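Local coordinates for GARP domain-containing protein (Trypanosoma brucei brucei TREU927, PDB 6XZ6) that serves as the parasite's receptor for the host complement regulator factor H and increases transmission of trypanosomes to tsetse flies, at residues V38-E43 with E190-A195; T81-A86 with D196-A201; R153-L158 with E169-A174. All coordinates share one frame; numbering follows the deposited sequence.

All three contacts share helix 165-208, which takes part in contact 3 near its start, then in contact 1, then in contact 2. In contact 1 its partner is helix 4-61, in contact 2 the antiparallel helix 67-125, and in contact 3 the short helix 148-161 just before it in the chain. Contacts 1 and 2 adjoin, with centres about 10 Å apart, and their segments alternate along the sequence. Contact 3 is nested inside the loops closed by both, its centre about 33 Å from that of contact 1 and 41 Å from that of contact 2. One long helix therefore ties the elongated three-helix body to the end that includes E169, a residue contacting factor H.

Contact 1: V38-E43 with E190-A195; sequences VGALEE and ETVRAA
With OG1 beside the backbone N (chi1 -28°) and CG2 roughly anti to it, T191 turns its methyl toward A40. The methyl then sits 3.8 Å from A40 CB, and it also comes alongside the start of L41, with T191 CG2 4.0 Å from L41 N. The hydroxyl on the other branch looks away from this partner and is satisfied within its own helix by the carbonyl oxygen of A187, so T191 presents carbon to the neighbouring helix. A40 is the projection at the middle of the interface: its CB enters the shallow hollow bounded by T191, V192 and A195, with V192 CG2 at its outer margin, 4.3 Å from A40 CB. This is parallel helix packing within the three-helix bundle of the receptor, where helix 4-61 and helix 165-208 run the same way, their local axes 8.4 Å apart and inclined by 22°, with no hydrogen bond between the two segments. Small residues on both sides permit such an approach. One turn further on, the methyl of A195 covers the backbone of A40 as well as its side chain, the two CB atoms of A195 and A40 being 4.1 Å apart. Helix 67-125 closes the inner side of the contact, with A90 and A93 touching T191 and E91 touching L41.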
# COMPACT_ATOMS: atom_id res chain seq x y z
N VAL A 38 3.22 1.69 15.97
CA VAL A 38 2.94 1.00 17.23
C VAL A 38 4.16 1.10 18.17
O VAL A 38 4.00 1.37 19.35
CB VAL A 38 2.49 -0.48 16.97
CG1 VAL A 38 2.66 -1.38 18.21
CG2 VAL A 38 1.05 -0.52 16.46
N GLY A 39 5.35 0.90 17.62
CA GLY A 39 6.60 1.02 18.36
C GLY A 39 6.84 2.43 18.84
O GLY A 39 7.11 2.63 20.01
N ALA A 40 6.68 3.42 17.94
CA ALA A 40 6.82 4.84 18.23
C ALA A 40 5.85 5.30 19.30
O ALA A 40 6.25 5.98 20.23
CB ALA A 40 6.62 5.64 16.97
N LEU A 41 4.57 4.86 19.23
CA LEU A 41 3.55 5.18 20.22
C LEU A 41 3.86 4.60 21.61
O LEU A 41 3.77 5.32 22.60
CB LEU A 41 2.15 4.76 19.73
CG LEU A 41 1.01 4.80 20.73
CD1 LEU A 41 0.74 6.21 21.22
CD2 LEU A 41 -0.23 4.21 20.15
N GLU A 42 4.21 3.32 21.69
CA GLU A 42 4.52 2.69 22.96
C GLU A 42 5.76 3.30 23.62
O GLU A 42 5.77 3.46 24.84
CB GLU A 42 4.61 1.18 22.79
CG GLU A 42 3.24 0.57 22.50
CD GLU A 42 2.18 0.63 23.59
OE1 GLU A 42 2.52 0.40 24.78
OE2 GLU A 42 1.01 0.90 23.25
N GLU A 43 6.74 3.74 22.84
CA GLU A 43 7.91 4.45 23.38
C GLU A 43 7.48 5.81 23.96
O GLU A 43 8.01 6.20 25.00
CB GLU A 43 8.98 4.67 22.31
CG GLU A 43 10.31 4.01 22.66
CD GLU A 43 11.41 4.94 23.16
OE1 GLU A 43 12.45 5.05 22.47
OE2 GLU A 43 11.23 5.53 24.25
N GLU A 190 5.26 11.71 11.72
CA GLU A 190 4.60 12.43 12.81
C GLU A 190 4.59 11.58 14.12
O GLU A 190 4.64 12.17 15.20
CB GLU A 190 3.16 12.78 12.43
CG GLU A 190 2.97 13.92 11.45
CD GLU A 190 1.58 14.01 10.82
OE1 GLU A 190 0.59 13.55 11.45
OE2 GLU A 190 1.47 14.56 9.70
N THR A 191 4.44 10.22 14.03
CA THR A 191 4.45 9.37 15.24
C THR A 191 5.86 9.31 15.80
O THR A 191 6.06 9.43 17.02
CB THR A 191 3.89 7.93 15.07
OG1 THR A 191 2.91 7.83 14.03
CG2 THR A 191 3.31 7.41 16.37
N VAL A 192 6.85 9.15 14.91
CA VAL A 192 8.26 9.10 15.27
C VAL A 192 8.69 10.43 15.90
O VAL A 192 9.35 10.41 16.93
CB VAL A 192 9.12 8.68 14.03
CG1 VAL A 192 10.60 8.87 14.28
CG2 VAL A 192 8.82 7.25 13.59
N ARG A 193 8.24 11.58 15.33
CA ARG A 193 8.54 12.95 15.79
C ARG A 193 8.02 13.20 17.19
O ARG A 193 8.72 13.80 18.00
CB ARG A 193 7.97 13.98 14.81
CG ARG A 193 8.90 15.15 14.54
CD ARG A 193 8.35 16.14 13.52
NE ARG A 193 8.21 15.56 12.17
CZ ARG A 193 7.05 15.42 11.54
NH1 ARG A 193 5.91 15.82 12.11
NH2 ARG A 193 7.01 14.87 10.33
N ALA A 194 6.81 12.72 17.48
CA ALA A 194 6.18 12.84 18.78
C ALA A 194 6.81 11.88 19.78
O ALA A 194 6.90 12.22 20.95
CB ALA A 194 4.68 12.57 18.64
N ALA A 195 7.29 10.72 19.34
CA ALA A 195 7.99 9.76 20.21
C ALA A 195 9.31 10.34 20.67
O ALA A 195 9.69 10.16 21.83
CB ALA A 195 8.24 8.46 19.47

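Contact 2: T81-A86 with D196-A201; sequences TVAYEA and DAADDA
The backbones of A83 and A198 come nearest where two antiparallel helices of the bundle pack together, their CA atoms 3.9 Å apart. With local axes 7.8 Å apart, an angle of 166° between them and alanines at most touching positions, the packing resembles an Alacoil, a closely spaced antiparallel helix pair made possible by methyl side chains. The bumps are single CB atoms, and the hollows are patches of backbone on the facing helix. A86 pushes its methyl against the start of A198, with A86 CB 3.7 Å from A198 N, and A201 does the same to A83. Between these two, A83 and A198 make a reciprocal contact, the CB of each lying 3.7 Å from the carbonyl O of the other. A197 extends the row at one end, its CB meeting that of A86 at 3.9 Å. Helix 4-61 covers a further side, S44 and A47 touching A198, which helps to bury this alanine. V82 widens the other end: with CG1 anti to the backbone N (chi1 168°), that branch leans over the flank of A201, V82 CG1 lying 4.0 Å from A201 CB.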
# COMPACT_ATOMS: atom_id res chain seq x y z
N THR A 81 4.35 16.93 31.45
CA THR A 81 3.13 17.21 30.69
C THR A 81 3.48 17.32 29.20
O THR A 81 2.72 16.80 28.39
CB THR A 81 2.29 18.39 31.26
OG1 THR A 81 2.79 19.64 30.79
CG2 THR A 81 2.19 18.40 32.78
N VAL A 82 4.63 17.90 28.83
CA VAL A 82 5.06 17.95 27.43
C VAL A 82 5.23 16.53 26.87
O VAL A 82 4.79 16.27 25.75
CB VAL A 82 6.30 18.85 27.20
CG1 VAL A 82 6.90 18.65 25.81
CG2 VAL A 82 5.94 20.32 27.42
N ALA A 83 5.79 15.59 27.67
CA ALA A 83 5.93 14.18 27.29
C ALA A 83 4.55 13.55 27.12
O ALA A 83 4.30 12.93 26.09
CB ALA A 83 6.75 13.44 28.34
N TYR A 84 3.61 13.80 28.06
CA TYR A 84 2.21 13.34 27.95
C TYR A 84 1.52 13.85 26.66
O TYR A 84 0.90 13.06 25.95
CB TYR A 84 1.37 13.76 29.18
CG TYR A 84 -0.11 13.47 28.98
CD1 TYR A 84 -0.58 12.17 28.92
CD2 TYR A 84 -1.02 14.51 28.75
CE1 TYR A 84 -1.93 11.90 28.67
CE2 TYR A 84 -2.36 14.25 28.47
CZ TYR A 84 -2.82 12.95 28.46
OH TYR A 84 -4.15 12.69 28.23
N GLU A 85 1.63 15.15 26.39
CA GLU A 85 1.03 15.80 25.21
C GLU A 85 1.58 15.26 23.91
O GLU A 85 0.83 15.15 22.97
CB GLU A 85 1.18 17.31 25.29
CG GLU A 85 0.48 17.93 26.49
CD GLU A 85 0.64 19.43 26.64
OE1 GLU A 85 1.64 19.98 26.12
OE2 GLU A 85 -0.25 20.06 27.26
N ALA A 86 2.87 14.90 23.86
CA ALA A 86 3.52 14.30 22.69
C ALA A 86 3.01 12.88 22.48
O ALA A 86 2.80 12.48 21.34
CB ALA A 86 5.03 14.31 22.86
N ASP A 196 10.00 11.06 19.77
CA ASP A 196 11.28 11.75 20.06
C ASP A 196 11.04 12.92 20.98
O ASP A 196 11.81 13.14 21.91
CB ASP A 196 11.96 12.25 18.76
CG ASP A 196 12.34 11.18 17.74
OD1 ASP A 196 12.42 9.98 18.13
OD2 ASP A 196 12.56 11.54 16.55
N ALA A 197 9.94 13.68 20.74
CA ALA A 197 9.50 14.82 21.53
C ALA A 197 9.22 14.39 22.98
O ALA A 197 9.64 15.10 23.90
CB ALA A 197 8.26 15.43 20.91
N ALA A 198 8.56 13.22 23.18
CA ALA A 198 8.27 12.67 24.50
C ALA A 198 9.55 12.20 25.21
O ALA A 198 9.69 12.42 26.40
CB ALA A 198 7.26 11.53 24.40
N ASP A 199 10.50 11.60 24.48
CA ASP A 199 11.78 11.14 25.05
C ASP A 199 12.59 12.30 25.58
O ASP A 199 13.06 12.23 26.72
CB ASP A 199 12.60 10.36 24.00
CG ASP A 199 12.20 8.90 23.86
OD1 ASP A 199 11.74 8.30 24.86
OD2 ASP A 199 12.37 8.34 22.74
N ASP A 200 12.73 13.37 24.78
CA ASP A 200 13.45 14.61 25.11
C ASP A 200 12.90 15.24 26.40
O ASP A 200 13.68 15.67 27.24
CB ASP A 200 13.35 15.63 23.95
CG ASP A 200 14.01 15.26 22.62
OD1 ASP A 200 14.66 14.19 22.55
OD2 ASP A 200 13.86 16.03 21.65
N ALA A 201 11.55 15.29 26.53
CA ALA A 201 10.83 15.82 27.69
C ALA A 201 11.04 14.91 28.91
O ALA A 201 11.29 15.44 29.98
CB ALA A 201 9.35 15.97 27.37

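Contact 3: R153-L158 with E169-A174; sequences RAAHNL and EYLQEA
L171 lifts its CD1 methyl over the face of the H156 ring, 3.5 Å from the ring centroid and only 12° off the normal, a well-centred CH-pi contact. The side chain of H156 leaves its backbone with the first bond directed away from helix 165-208, but with CG anti to the carbonyl carbon (chi1 -82°) the ring turns back to L171. The second leucine branch lies toward one side of the imidazole, with L171 CD2 3.7 Å from H156 CD2. Next to this pair, A155 projects between L171, Y170 and A174: its CB touches L171 CD1 at 3.7 Å and A174 CB at 3.6 Å. Y170 lies along the other flank of A155, which meets the ring obliquely, A155 CB being 3.7 Å from Y170 CE2. L158, one turn on, runs across Y170 at about a right angle and presents CD2 to Y170 CD2 at 3.9 Å. Y111 and F115 of helix 67-125 make edge-to-face contacts with the Y170 ring, so the tyrosine joins this pair of helices to the main bundle. Next to Y170 in the chain, E169 forms a salt bridge with K33 of the bound factor H chain and a hydrogen bond with Y111. Segments 153-158 and 169-174, at 167° to each other, belong to an antiparallel helical hairpin whose second helix carries E169, which contacts factor H.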
# COMPACT_ATOMS: atom_id res chain seq x y z
N ARG A 153 3.06 6.11 -12.12
CA ARG A 153 3.81 5.90 -13.37
C ARG A 153 3.38 4.59 -14.03
O ARG A 153 3.02 4.57 -15.21
CB ARG A 153 5.30 5.92 -13.10
CG ARG A 153 6.15 6.25 -14.32
CD ARG A 153 7.60 5.84 -14.16
NE ARG A 153 7.70 4.48 -13.64
CZ ARG A 153 8.31 4.16 -12.51
NH1 ARG A 153 8.94 5.09 -11.81
NH2 ARG A 153 8.30 2.91 -12.08
N ALA A 154 3.36 3.51 -13.24
CA ALA A 154 2.95 2.19 -13.69
C ALA A 154 1.45 2.17 -14.08
O ALA A 154 1.07 1.43 -15.00
CB ALA A 154 3.26 1.17 -12.61
N ALA A 155 0.61 2.99 -13.39
CA ALA A 155 -0.84 3.10 -13.68
C ALA A 155 -1.08 3.85 -15.00
O ALA A 155 -1.91 3.44 -15.79
CB ALA A 155 -1.57 3.78 -12.53
N HIS A 156 -0.32 4.90 -15.25
CA HIS A 156 -0.38 5.67 -16.50
C HIS A 156 0.17 4.84 -17.64
O HIS A 156 -0.33 4.95 -18.75
CB HIS A 156 0.43 6.98 -16.38
CG HIS A 156 -0.31 8.08 -15.71
ND1 HIS A 156 0.14 8.62 -14.53
CD2 HIS A 156 -1.43 8.74 -16.09
CE1 HIS A 156 -0.74 9.56 -14.20
NE2 HIS A 156 -1.69 9.68 -15.13
N ASN A 157 1.22 4.02 -17.39
CA ASN A 157 1.80 3.16 -18.40
C ASN A 157 0.79 2.12 -18.82
O ASN A 157 0.60 1.93 -20.01
CB ASN A 157 3.11 2.54 -17.93
CG ASN A 157 3.79 1.76 -19.02
OD1 ASN A 157 4.16 2.31 -20.08
ND2 ASN A 157 3.95 0.46 -18.81
N LEU A 158 0.07 1.51 -17.87
CA LEU A 158 -0.96 0.52 -18.15
C LEU A 158 -2.14 1.12 -18.94
O LEU A 158 -2.60 0.53 -19.91
CB LEU A 158 -1.45 -0.12 -16.85
CG LEU A 158 -2.50 -1.22 -16.99
CD1 LEU A 158 -1.83 -2.56 -17.33
CD2 LEU A 158 -3.39 -1.28 -15.76
N GLU A 169 -9.99 2.83 -14.88
CA GLU A 169 -10.47 2.77 -13.50
C GLU A 169 -9.32 2.39 -12.56
O GLU A 169 -9.24 2.96 -11.48
CB GLU A 169 -11.69 1.86 -13.38
CG GLU A 169 -12.21 1.60 -11.98
CD GLU A 169 -12.78 0.20 -11.85
OE1 GLU A 169 -11.99 -0.78 -11.80
OE2 GLU A 169 -14.03 0.09 -11.83
N TYR A 170 -8.36 1.57 -12.99
CA TYR A 170 -7.17 1.28 -12.18
C TYR A 170 -6.36 2.55 -11.97
O TYR A 170 -5.99 2.82 -10.84
CB TYR A 170 -6.28 0.16 -12.75
CG TYR A 170 -5.03 -0.04 -11.92
CD1 TYR A 170 -5.08 -0.66 -10.67
CD2 TYR A 170 -3.81 0.48 -12.34
CE1 TYR A 170 -3.94 -0.79 -9.88
CE2 TYR A 170 -2.67 0.38 -11.54
CZ TYR A 170 -2.74 -0.25 -10.30
OH TYR A 170 -1.62 -0.37 -9.52
N LEU A 171 -6.12 3.34 -13.02
CA LEU A 171 -5.41 4.63 -12.90
C LEU A 171 -6.11 5.55 -11.86
O LEU A 171 -5.44 6.09 -10.98
CB LEU A 171 -5.28 5.34 -14.27
CG LEU A 171 -4.75 6.79 -14.27
CD1 LEU A 171 -3.28 6.87 -13.75
CD2 LEU A 171 -4.89 7.43 -15.64
N GLN A 172 -7.44 5.72 -11.96
CA GLN A 172 -8.19 6.57 -11.05
C GLN A 172 -7.97 6.14 -9.60
O GLN A 172 -7.64 6.97 -8.77
CB GLN A 172 -9.68 6.58 -11.44
CG GLN A 172 -9.98 7.25 -12.80
CD GLN A 172 -11.44 7.19 -13.28
OE1 GLN A 172 -12.34 6.53 -12.69
NE2 GLN A 172 -11.73 7.90 -14.38
N GLU A 173 -8.06 4.83 -9.32
CA GLU A 173 -7.84 4.21 -7.99
C GLU A 173 -6.40 4.28 -7.54
O GLU A 173 -6.16 4.45 -6.35
CB GLU A 173 -8.30 2.73 -7.97
CG GLU A 173 -9.74 2.50 -8.39
CD GLU A 173 -10.82 2.55 -7.33
OE1 GLU A 173 -11.67 1.63 -7.32
OE2 GLU A 173 -10.84 3.53 -6.53
N ALA A 174 -5.43 4.09 -8.47
CA ALA A 174 -4.00 4.14 -8.16
C ALA A 174 -3.59 5.56 -7.80
O ALA A 174 -2.65 5.73 -7.03
CB ALA A 174 -3.18 3.66 -9.33